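Local structure of lipoprotein (Mycoplasma mycoides subsp. capri, 7ADK) at residues D222-A225 with D230-Y233; F240-Y245 with S529-A534; K521-E526 with F800-L805. The protein probably acts as a lipid-anchored surface peptidase of the PA clan, the clan of chymotrypsin-like proteases. All coordinates share one frame; numbering follows the deposited sequence.

Interaction 1: D222-A225 with D230-Y233; sequences DQAA and DTYY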
ATOM      1  N   ASP B 222      -8.449  14.903  40.019  1.00 86.62           N
ATOM      2  CA  ASP B 222      -8.058  14.694  38.624  1.00 86.62           C
ATOM      3  C   ASP B 222      -7.918  13.194  38.360  1.00 86.62           C
ATOM      4  O   ASP B 222      -8.495  12.656  37.424  1.00 86.62           O
ATOM      5  CB  ASP B 222      -6.737  15.388  38.262  1.00 86.62           C
ATOM      6  CG  ASP B 222      -6.704  16.914  38.318  1.00 86.62           C
ATOM      7  OD1 ASP B 222      -7.743  17.569  38.557  1.00 86.62           O
ATOM      8  OD2 ASP B 222      -5.604  17.459  38.092  1.00 86.62           O
ATOM      9  N   GLN B 223      -7.212  12.490  39.235  1.00 85.48           N
ATOM     10  CA  GLN B 223      -6.920  11.064  39.136  1.00 85.48           C
ATOM     11  C   GLN B 223      -8.182  10.201  39.075  1.00 85.48           C
ATOM     12  O   GLN B 223      -8.192   9.176  38.408  1.00 85.48           O
ATOM     13  CB  GLN B 223      -6.045  10.665  40.332  1.00 85.48           C
ATOM     14  CG  GLN B 223      -5.299   9.377  40.073  1.00 85.48           C
ATOM     15  CD  GLN B 223      -4.894   8.650  41.330  1.00 85.48           C
ATOM     16  OE1 GLN B 223      -5.363   7.565  41.607  1.00 85.48           O
ATOM     17  NE2 GLN B 223      -4.055   9.215  42.155  1.00 85.48           N
ATOM     18  N   ALA B 224      -9.273  10.632  39.706  1.00 86.21           N
ATOM     19  CA  ALA B 224     -10.569   9.977  39.628  1.00 86.21           C
ATOM     20  C   ALA B 224     -11.191  10.018  38.223  1.00 86.21           C
ATOM     21  O   ALA B 224     -12.131   9.262  37.979  1.00 86.21           O
ATOM     22  CB  ALA B 224     -11.479  10.613  40.666  1.00 86.21           C
ATOM     23  N   ALA B 225     -10.689  10.853  37.309  1.00 84.33           N
ATOM     24  CA  ALA B 225     -11.181  10.995  35.938  1.00 84.33           C
ATOM     25  C   ALA B 225     -10.117  10.892  34.820  1.00 84.33           C
ATOM     26  O   ALA B 225     -10.513  10.553  33.710  1.00 84.33           O
ATOM     27  CB  ALA B 225     -11.943  12.319  35.853  1.00 84.33           C
ATOM     28  N   ASP B 230      -7.064   3.843  40.353  1.00 82.75           N
ATOM     29  CA  ASP B 230      -7.480   3.303  41.658  1.00 82.75           C
ATOM     30  C   ASP B 230      -7.751   4.341  42.755  1.00 82.75           C
ATOM     31  O   ASP B 230      -8.509   4.054  43.683  1.00 82.75           O
ATOM     32  CB  ASP B 230      -6.476   2.269  42.183  1.00 82.75           C
ATOM     33  CG  ASP B 230      -6.726   0.879  41.602  1.00 82.75           C
ATOM     34  OD1 ASP B 230      -7.136   0.799  40.427  1.00 82.75           O
ATOM     35  OD2 ASP B 230      -6.572  -0.115  42.340  1.00 82.75           O
ATOM     36  N   THR B 231      -7.206   5.560  42.679  1.00 85.17           N
ATOM     37  CA  THR B 231      -7.469   6.605  43.683  1.00 85.17           C
ATOM     38  C   THR B 231      -7.211   6.108  45.120  1.00 85.17           C
ATOM     39  O   THR B 231      -6.089   5.754  45.468  1.00 85.17           O
ATOM     40  CB  THR B 231      -8.851   7.264  43.459  1.00 85.17           C
ATOM     41  OG1 THR B 231      -9.916   6.353  43.620  1.00 85.17           O
ATOM     42  CG2 THR B 231      -9.009   7.895  42.092  1.00 85.17           C
ATOM     43  N   TYR B 232      -8.238   6.123  45.963  1.00 93.65           N
ATOM     44  CA  TYR B 232      -8.162   6.028  47.413  1.00 93.65           C
ATOM     45  C   TYR B 232      -9.513   5.518  47.943  1.00 93.65           C
ATOM     46  O   TYR B 232     -10.552   5.727  47.314  1.00 93.65           O
ATOM     47  CB  TYR B 232      -7.825   7.441  47.926  1.00 93.65           C
ATOM     48  CG  TYR B 232      -8.624   8.566  47.275  1.00 93.65           C
ATOM     49  CD1 TYR B 232      -9.963   8.788  47.631  1.00 93.65           C
ATOM     50  CD2 TYR B 232      -8.050   9.322  46.237  1.00 93.65           C
ATOM     51  CE1 TYR B 232     -10.731   9.755  46.956  1.00 93.65           C
ATOM     52  CE2 TYR B 232      -8.820  10.272  45.547  1.00 93.65           C
ATOM     53  CZ  TYR B 232     -10.150  10.510  45.919  1.00 93.65           C
ATOM     54  OH  TYR B 232     -10.872  11.442  45.248  1.00 93.65           O
ATOM     55  N   TYR B 233      -9.538   4.873  49.109  1.00102.02           N
ATOM     56  CA  TYR B 233     -10.777   4.646  49.864  1.00102.02           C
ATOM     57  C   TYR B 233     -10.461   4.658  51.358  1.00102.02           C
ATOM     58  O   TYR B 233      -9.554   3.959  51.808  1.00102.02           O
ATOM     59  CB  TYR B 233     -11.469   3.347  49.442  1.00102.02           C
ATOM     60  CG  TYR B 233     -12.800   3.135  50.131  1.00102.02           C
ATOM     61  CD1 TYR B 233     -13.935   3.830  49.674  1.00102.02           C
ATOM     62  CD2 TYR B 233     -12.897   2.295  51.257  1.00102.02           C
ATOM     63  CE1 TYR B 233     -15.168   3.661  50.332  1.00102.02           C
ATOM     64  CE2 TYR B 233     -14.130   2.132  51.917  1.00102.02           C
ATOM     65  CZ  TYR B 233     -15.273   2.807  51.451  1.00102.02           C
ATOM     66  OH  TYR B 233     -16.468   2.646  52.070  1.00102.02           O
TER
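Gln-223 reaches from its helix to the backbone of Thr-231, and its side-chain oxygen OE1 accepts the N-H of Thr-231 over 2.9 Å. The bond is weak, because the N-H...O angle is only 128°. The amide can reach that far because CG stands anti to the backbone N (chi1 -160°) and the chain runs on extended beyond it. Next to this polar contact lies an apolar one. The methyl CG2 of Thr-231 rests against the helix backbone, 3.6 Å from Ala-224 CA, with Ala-224 CB slightly farther off at 3.9 Å.

The threonine is set in place by its own neighbours. OG1 lies between the backbone N and the carbonyl carbon (chi1 63°), from where it donates to Asp-230 O at 2.7 Å, coming from above the carbonyl plane. This turns CG2 toward the helix. Beyond it, Tyr-232 folds back so that Thr-231 CB sits over one face of its ring, offset toward the rim, and the same ring stacks with Phe-220.

On the helix side, Ala-224 O takes a hydrogen bond from Asn-197 ND2, and Asp-222 OD2 another from Asn-184 ND2, the latter on helix 176-192. The contact therefore joins the C-terminal part of helix 220-226 to the loop that follows it. Asp-230, through its backbone and side chain, fastens that loop, which leads on to strand 289-293, to helix 715-719.

Interaction 2: F240-Y245 with S529-A534; sequences FTLPVY and SKYNGA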
ATOM      1  N   PHE B 240      -9.038  -0.109  48.311  1.00 89.86           N
ATOM      2  CA  PHE B 240      -8.999   0.349  46.921  1.00 89.86           C
ATOM      3  C   PHE B 240     -10.354   0.275  46.223  1.00 89.86           C
ATOM      4  O   PHE B 240     -11.082  -0.703  46.375  1.00 89.86           O
ATOM      5  CB  PHE B 240      -8.064  -0.535  46.092  1.00 89.86           C
ATOM      6  CG  PHE B 240      -6.577  -0.307  46.130  1.00 89.86           C
ATOM      7  CD1 PHE B 240      -6.044   0.934  46.502  1.00 89.86           C
ATOM      8  CD2 PHE B 240      -5.742  -1.299  45.596  1.00 89.86           C
ATOM      9  CE1 PHE B 240      -4.687   1.183  46.298  1.00 89.86           C
ATOM     10  CE2 PHE B 240      -4.385  -1.047  45.389  1.00 89.86           C
ATOM     11  CZ  PHE B 240      -3.870   0.215  45.712  1.00 89.86           C
ATOM     12  N   THR B 241     -10.640   1.230  45.343  1.00 87.64           N
ATOM     13  CA  THR B 241     -11.784   1.171  44.425  1.00 87.64           C
ATOM     14  C   THR B 241     -11.292   0.978  42.992  1.00 87.64           C
ATOM     15  O   THR B 241     -10.628   1.851  42.442  1.00 87.64           O
ATOM     16  CB  THR B 241     -12.634   2.444  44.532  1.00 87.64           C
ATOM     17  OG1 THR B 241     -13.103   2.609  45.847  1.00 87.64           O
ATOM     18  CG2 THR B 241     -13.860   2.390  43.637  1.00 87.64           C
ATOM     19  N   LEU B 242     -11.664  -0.132  42.357  1.00 83.21           N
ATOM     20  CA  LEU B 242     -11.398  -0.445  40.953  1.00 83.21           C
ATOM     21  C   LEU B 242     -12.668  -0.159  40.130  1.00 83.21           C
ATOM     22  O   LEU B 242     -13.715  -0.709  40.463  1.00 83.21           O
ATOM     23  CB  LEU B 242     -10.953  -1.910  40.877  1.00 83.21           C
ATOM     24  CG  LEU B 242     -10.751  -2.433  39.447  1.00 83.21           C
ATOM     25  CD1 LEU B 242      -9.480  -3.267  39.375  1.00 83.21           C
ATOM     26  CD2 LEU B 242     -11.912  -3.310  38.995  1.00 83.21           C
ATOM     27  N   PRO B 243     -12.638   0.717  39.117  1.00 86.54           N
ATOM     28  CA  PRO B 243     -13.833   1.195  38.415  1.00 86.54           C
ATOM     29  C   PRO B 243     -14.189   0.410  37.141  1.00 86.54           C
ATOM     30  O   PRO B 243     -13.321  -0.177  36.502  1.00 86.54           O
ATOM     31  CB  PRO B 243     -13.507   2.636  38.062  1.00 86.54           C
ATOM     32  CG  PRO B 243     -12.032   2.528  37.738  1.00 86.54           C
ATOM     33  CD  PRO B 243     -11.501   1.531  38.754  1.00 86.54           C
ATOM     34  N   VAL B 244     -15.456   0.473  36.723  1.00 91.30           N
ATOM     35  CA  VAL B 244     -15.984  -0.218  35.528  1.00 91.30           C
ATOM     36  C   VAL B 244     -17.088   0.572  34.790  1.00 91.30           C
ATOM     37  O   VAL B 244     -17.624   0.129  33.778  1.00 91.30           O
ATOM     38  CB  VAL B 244     -16.423  -1.637  35.933  1.00 91.30           C
ATOM     39  CG1 VAL B 244     -17.705  -1.631  36.761  1.00 91.30           C
ATOM     40  CG2 VAL B 244     -16.567  -2.601  34.758  1.00 91.30           C
ATOM     41  N   TYR B 245     -17.436   1.766  35.271  1.00 95.21           N
ATOM     42  CA  TYR B 245     -18.597   2.545  34.826  1.00 95.21           C
ATOM     43  C   TYR B 245     -18.426   3.302  33.483  1.00 95.21           C
ATOM     44  O   TYR B 245     -18.874   4.447  33.350  1.00 95.21           O
ATOM     45  CB  TYR B 245     -18.993   3.475  35.972  1.00 95.21           C
ATOM     46  N   SER B 529     -16.249  -8.590  46.150  1.00 95.40           N
ATOM     47  CA  SER B 529     -17.506  -9.332  46.022  1.00 95.40           C
ATOM     48  C   SER B 529     -17.781  -9.739  44.567  1.00 95.40           C
ATOM     49  O   SER B 529     -18.089 -10.902  44.313  1.00 95.40           O
ATOM     50  CB  SER B 529     -18.664  -8.514  46.595  1.00 95.40           C
ATOM     51  OG  SER B 529     -18.779  -7.257  45.965  1.00 95.40           O
ATOM     52  N   LYS B 530     -17.622  -8.831  43.592  1.00 91.63           N
ATOM     53  CA  LYS B 530     -17.763  -9.119  42.157  1.00 91.63           C
ATOM     54  C   LYS B 530     -16.538  -9.827  41.568  1.00 91.63           C
ATOM     55  O   LYS B 530     -16.675 -10.884  40.963  1.00 91.63           O
ATOM     56  CB  LYS B 530     -18.104  -7.831  41.394  1.00 91.63           C
ATOM     57  CG  LYS B 530     -18.389  -8.134  39.918  1.00 91.63           C
ATOM     58  CD  LYS B 530     -18.841  -6.897  39.139  1.00 91.63           C
ATOM     59  CE  LYS B 530     -19.053  -7.292  37.677  1.00 91.63           C
ATOM     60  NZ  LYS B 530     -19.473  -6.156  36.833  1.00 91.63           N
ATOM     61  N   TYR B 531     -15.348  -9.270  41.756  1.00 89.56           N
ATOM     62  CA  TYR B 531     -14.086  -9.778  41.197  1.00 89.56           C
ATOM     63  C   TYR B 531     -13.417 -10.857  42.066  1.00 89.56           C
ATOM     64  O   TYR B 531     -12.191 -10.909  42.216  1.00 89.56           O
ATOM     65  CB  TYR B 531     -13.183  -8.592  40.867  1.00 89.56           C
ATOM     66  CG  TYR B 531     -13.858  -7.591  39.955  1.00 89.56           C
ATOM     67  CD1 TYR B 531     -14.147  -7.948  38.629  1.00 89.56           C
ATOM     68  CD2 TYR B 531     -14.212  -6.315  40.436  1.00 89.56           C
ATOM     69  CE1 TYR B 531     -14.812  -7.040  37.788  1.00 89.56           C
ATOM     70  CE2 TYR B 531     -14.860  -5.398  39.593  1.00 89.56           C
ATOM     71  CZ  TYR B 531     -15.161  -5.764  38.264  1.00 89.56           C
ATOM     72  OH  TYR B 531     -15.793  -4.886  37.448  1.00 89.56           O
ATOM     73  N   ASN B 532     -14.239 -11.727  42.664  1.00 94.18           N
ATOM     74  CA  ASN B 532     -13.806 -12.904  43.397  1.00 94.18           C
ATOM     75  C   ASN B 532     -13.047 -13.878  42.478  1.00 94.18           C
ATOM     76  O   ASN B 532     -13.392 -14.052  41.310  1.00 94.18           O
ATOM     77  CB  ASN B 532     -15.043 -13.559  44.030  1.00 94.18           C
ATOM     78  CG  ASN B 532     -14.697 -14.712  44.950  1.00 94.18           C
ATOM     79  OD1 ASN B 532     -13.747 -14.678  45.714  1.00 94.18           O
ATOM     80  ND2 ASN B 532     -15.440 -15.780  44.899  1.00 94.18           N
ATOM     81  N   GLY B 533     -11.997 -14.509  42.990  1.00 90.70           N
ATOM     82  CA  GLY B 533     -11.169 -15.483  42.273  1.00 90.70           C
ATOM     83  C   GLY B 533     -10.246 -14.916  41.188  1.00 90.70           C
ATOM     84  O   GLY B 533      -9.201 -15.508  40.936  1.00 90.70           O
ATOM     85  N   ALA B 534     -10.568 -13.764  40.593  1.00 84.54           N
ATOM     86  CA  ALA B 534      -9.752 -13.085  39.586  1.00 84.54           C
ATOM     87  C   ALA B 534      -8.338 -12.765  40.093  1.00 84.54           C
ATOM     88  O   ALA B 534      -8.176 -12.272  41.210  1.00 84.54           O
ATOM     89  CB  ALA B 534     -10.469 -11.825  39.118  1.00 84.54           C
TER
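The ring of Tyr-531 meets Leu-242 and Val-244 while Lys-530, its neighbour in sequence, lies against one of its faces, with CG of the lysine 4.2 Å above the ring centre. From the other side of the ring plane Leu-242 comes in at a slant: its methyl CD2 is 3.7 Å from CE2 and 4.0 Å from CD2 of the tyrosine. Farther out, the phenol oxygen OH touches Val-244, 3.6 Å from CG2 and equally near CB, with CG1 close behind. The hydroxyl thus abuts the branched end of the valine through van der Waals contact.

Leu-242 owes its reach to CG standing anti to the backbone N (chi1 175°), which carries the methyl CD2 out to the ring. The same leucine also touches Gln-527 and Phe-716, the latter on helix 715-719, and Tyr-531 makes an edge-to-face contact with Phe-741 of strand 737-747.

Residues 529-534 run directly into strand 535-537, which pairs in parallel with strand 737-747. This is a small apolar contact between two irregular segments, in which the loop between helix 220-226 and strand 289-293 lies against a loop of a β-rich body consistent with the two-barrel fold of clan PA.

Interaction 3: K521-E526 with F800-L805; sequences KLLDSE and FGDYKL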
ATOM      1  N   LYS B 521      -4.883  -8.007  45.414  1.00 87.40           N
ATOM      2  CA  LYS B 521      -6.326  -8.328  45.427  1.00 87.40           C
ATOM      3  C   LYS B 521      -6.980  -8.221  46.814  1.00 87.40           C
ATOM      4  O   LYS B 521      -8.102  -7.739  46.938  1.00 87.40           O
ATOM      5  CB  LYS B 521      -6.544  -9.726  44.834  1.00 87.40           C
ATOM      6  CG  LYS B 521      -6.440  -9.795  43.302  1.00 87.40           C
ATOM      7  CD  LYS B 521      -7.509  -9.019  42.520  1.00 87.40           C
ATOM      8  CE  LYS B 521      -8.967  -9.159  43.002  1.00 87.40           C
ATOM      9  NZ  LYS B 521      -9.467 -10.558  43.024  1.00 87.40           N
ATOM     10  N   LEU B 522      -6.254  -8.576  47.872  1.00 87.30           N
ATOM     11  CA  LEU B 522      -6.644  -8.379  49.273  1.00 87.30           C
ATOM     12  C   LEU B 522      -6.803  -6.894  49.691  1.00 87.30           C
ATOM     13  O   LEU B 522      -7.249  -6.620  50.802  1.00 87.30           O
ATOM     14  CB  LEU B 522      -5.665  -9.159  50.171  1.00 87.30           C
ATOM     15  CG  LEU B 522      -4.223  -8.613  50.210  1.00 87.30           C
ATOM     16  CD1 LEU B 522      -3.919  -7.830  51.479  1.00 87.30           C
ATOM     17  CD2 LEU B 522      -3.202  -9.740  50.142  1.00 87.30           C
ATOM     18  N   LEU B 523      -6.439  -5.943  48.817  1.00 88.13           N
ATOM     19  CA  LEU B 523      -6.583  -4.496  49.018  1.00 88.13           C
ATOM     20  C   LEU B 523      -7.856  -3.905  48.392  1.00 88.13           C
ATOM     21  O   LEU B 523      -8.187  -2.765  48.685  1.00 88.13           O
ATOM     22  CB  LEU B 523      -5.313  -3.764  48.525  1.00 88.13           C
ATOM     23  CG  LEU B 523      -3.971  -4.351  48.995  1.00 88.13           C
ATOM     24  CD1 LEU B 523      -2.811  -3.579  48.380  1.00 88.13           C
ATOM     25  CD2 LEU B 523      -3.830  -4.337  50.510  1.00 88.13           C
ATOM     26  N   ASP B 524      -8.605  -4.628  47.555  1.00 90.64           N
ATOM     27  CA  ASP B 524      -9.893  -4.158  47.021  1.00 90.64           C
ATOM     28  C   ASP B 524     -10.962  -3.995  48.127  1.00 90.64           C
ATOM     29  O   ASP B 524     -11.186  -4.915  48.909  1.00 90.64           O
ATOM     30  CB  ASP B 524     -10.387  -5.125  45.931  1.00 90.64           C
ATOM     31  CG  ASP B 524      -9.672  -4.997  44.577  1.00 90.64           C
ATOM     32  OD1 ASP B 524      -9.649  -3.881  44.014  1.00 90.64           O
ATOM     33  OD2 ASP B 524      -9.223  -6.024  44.024  1.00 90.64           O
ATOM     34  N   SER B 525     -11.638  -2.839  48.190  1.00 93.68           N
ATOM     35  CA  SER B 525     -12.543  -2.471  49.297  1.00 93.68           C
ATOM     36  C   SER B 525     -13.785  -3.357  49.403  1.00 93.68           C
ATOM     37  O   SER B 525     -14.057  -3.948  50.447  1.00 93.68           O
ATOM     38  CB  SER B 525     -13.047  -1.030  49.150  1.00 93.68           C
ATOM     39  OG  SER B 525     -12.016  -0.090  49.312  1.00 93.68           O
ATOM     40  N   GLU B 526     -14.571  -3.407  48.331  1.00 96.10           N
ATOM     41  CA  GLU B 526     -15.911  -4.011  48.304  1.00 96.10           C
ATOM     42  C   GLU B 526     -16.189  -4.741  46.987  1.00 96.10           C
ATOM     43  O   GLU B 526     -16.820  -5.795  47.001  1.00 96.10           O
ATOM     44  CB  GLU B 526     -16.948  -2.920  48.609  1.00 96.10           C
ATOM     45  CG  GLU B 526     -18.412  -3.377  48.534  1.00 96.10           C
ATOM     46  CD  GLU B 526     -19.076  -3.222  47.156  1.00 96.10           C
ATOM     47  OE1 GLU B 526     -18.440  -2.756  46.196  1.00 96.10           O
ATOM     48  OE2 GLU B 526     -20.296  -3.472  47.053  1.00 96.10           O
ATOM     49  N   PHE B 800      -1.216   4.754  48.537  1.00 76.69           N
ATOM     50  CA  PHE B 800      -2.093   3.677  48.094  1.00 76.69           C
ATOM     51  C   PHE B 800      -2.242   2.587  49.180  1.00 76.69           C
ATOM     52  O   PHE B 800      -2.409   1.411  48.874  1.00 76.69           O
ATOM     53  CB  PHE B 800      -1.557   3.148  46.749  1.00 76.69           C
ATOM     54  CG  PHE B 800      -1.659   4.103  45.568  1.00 76.69           C
ATOM     55  CD1 PHE B 800      -0.503   4.666  45.004  1.00 76.69           C
ATOM     56  CD2 PHE B 800      -2.913   4.448  45.034  1.00 76.69           C
ATOM     57  CE1 PHE B 800      -0.587   5.569  43.933  1.00 76.69           C
ATOM     58  CE2 PHE B 800      -3.007   5.353  43.964  1.00 76.69           C
ATOM     59  CZ  PHE B 800      -1.849   5.922  43.421  1.00 76.69           C
ATOM     60  N   GLY B 801      -2.138   2.941  50.463  1.00 78.92           N
ATOM     61  CA  GLY B 801      -2.296   2.009  51.576  1.00 78.92           C
ATOM     62  C   GLY B 801      -1.125   1.046  51.698  1.00 78.92           C
ATOM     63  O   GLY B 801       0.018   1.473  51.832  1.00 78.92           O
ATOM     64  N   ASP B 802      -1.388  -0.259  51.662  1.00 79.59           N
ATOM     65  CA  ASP B 802      -0.350  -1.309  51.685  1.00 79.59           C
ATOM     66  C   ASP B 802       0.237  -1.619  50.282  1.00 79.59           C
ATOM     67  O   ASP B 802       1.111  -2.477  50.135  1.00 79.59           O
ATOM     68  CB  ASP B 802      -0.925  -2.568  52.353  1.00 79.59           C
ATOM     69  CG  ASP B 802       0.129  -3.609  52.754  1.00 79.59           C
ATOM     70  OD1 ASP B 802       1.244  -3.225  53.173  1.00 79.59           O
ATOM     71  OD2 ASP B 802      -0.171  -4.823  52.710  1.00 79.59           O
ATOM     72  N   TYR B 803      -0.222  -0.939  49.228  1.00 73.73           N
ATOM     73  CA  TYR B 803       0.175  -1.188  47.838  1.00 73.73           C
ATOM     74  C   TYR B 803       1.569  -0.650  47.467  1.00 73.73           C
ATOM     75  O   TYR B 803       1.996   0.422  47.891  1.00 73.73           O
ATOM     76  CB  TYR B 803      -0.869  -0.601  46.899  1.00 73.73           C
ATOM     77  CG  TYR B 803      -0.580  -0.835  45.432  1.00 73.73           C
ATOM     78  CD1 TYR B 803      -0.760  -2.116  44.892  1.00 73.73           C
ATOM     79  CD2 TYR B 803      -0.077   0.214  44.627  1.00 73.73           C
ATOM     80  CE1 TYR B 803      -0.398  -2.369  43.561  1.00 73.73           C
ATOM     81  CE2 TYR B 803       0.270  -0.039  43.296  1.00 73.73           C
ATOM     82  CZ  TYR B 803       0.135  -1.336  42.768  1.00 73.73           C
ATOM     83  OH  TYR B 803       0.522  -1.603  41.501  1.00 73.73           O
ATOM     84  N   LYS B 804       2.240  -1.374  46.566  1.00 73.47           N
ATOM     85  CA  LYS B 804       3.554  -1.092  45.984  1.00 73.47           C
ATOM     86  C   LYS B 804       3.615  -1.638  44.552  1.00 73.47           C
ATOM     87  O   LYS B 804       2.916  -2.591  44.244  1.00 73.47           O
ATOM     88  CB  LYS B 804       4.644  -1.658  46.906  1.00 73.47           C
ATOM     89  CG  LYS B 804       4.494  -3.134  47.335  1.00 73.47           C
ATOM     90  CD  LYS B 804       5.252  -3.414  48.640  1.00 73.47           C
ATOM     91  CE  LYS B 804       4.513  -2.839  49.864  1.00 73.47           C
ATOM     92  NZ  LYS B 804       5.384  -2.691  51.048  1.00 73.47           N
ATOM     93  N   LEU B 805       4.450  -1.062  43.681  1.00 67.51           N
ATOM     94  CA  LEU B 805       4.555  -1.519  42.281  1.00 67.51           C
ATOM     95  C   LEU B 805       5.067  -2.969  42.184  1.00 67.51           C
ATOM     96  O   LEU B 805       4.730  -3.679  41.244  1.00 67.51           O
ATOM     97  CB  LEU B 805       5.411  -0.532  41.460  1.00 67.51           C
ATOM     98  CG  LEU B 805       5.917  -1.035  40.087  1.00 67.51           C
ATOM     99  CD1 LEU B 805       4.799  -1.318  39.097  1.00 67.51           C
ATOM    100  CD2 LEU B 805       6.823  -0.005  39.446  1.00 67.51           C
TER
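Leu-523 packs against the second half of a type II' beta turn, Phe-800 to Tyr-803, touching Asp-802 and Tyr-803 with its two methyls. Gly-801 holds the second position of the turn with the positive phi (72°) that such turns require, and a glycine is common there.

Leu-523 closes a short 3-10 segment, 521-523. Its CG lies beside the backbone N, anti to the carbonyl carbon (chi1 -48°), and the fork divides between the two turn residues: CD2 goes to Asp-802 CB at 3.9 Å, CD1 to Tyr-803 CB at the same distance. Both side chains are crossed at about a right angle. On both turn residues it is CB that meets the leucine side chain. CD1 approaches the tyrosine ring at its edge, near the ring plane.

The far end of Tyr-803 is held elsewhere, where its OH hydrogen-bonds Asp-714 OD2, and its side chain also rests on Ile-717 and Tyr-743. Through Leu-523 the loop before strand 535-537 packs against the loop that leads to strand 807-809. CD1 of Leu-523 is 3.8 Å from Tyr-803 N, the atom whose hydrogen bond to Phe-800 O (3.2 Å) closes the turn.

The three contacts form one cluster on the same side of the chain's centre, with centres about 15 Å (1 and 2), 13 Å (1 and 3) and 12 Å (2 and 3) apart. Along the chain interaction 1 closes before the others open, whereas interactions 2 and 3 interlace. Phe-240 ties them together: its ring touches Asp-230 of interaction 1 and Tyr-803 of interaction 3, and its carbonyl oxygen accepts the backbone N-H of Ser-525. Lys-521 NZ adds a hydrogen bond to Ala-534 O. Helix 715-719 is touched by side chains from all three. Segments ahead of strand 289-293 are thus bound to loops bordering the mixed sheet, making one compact region.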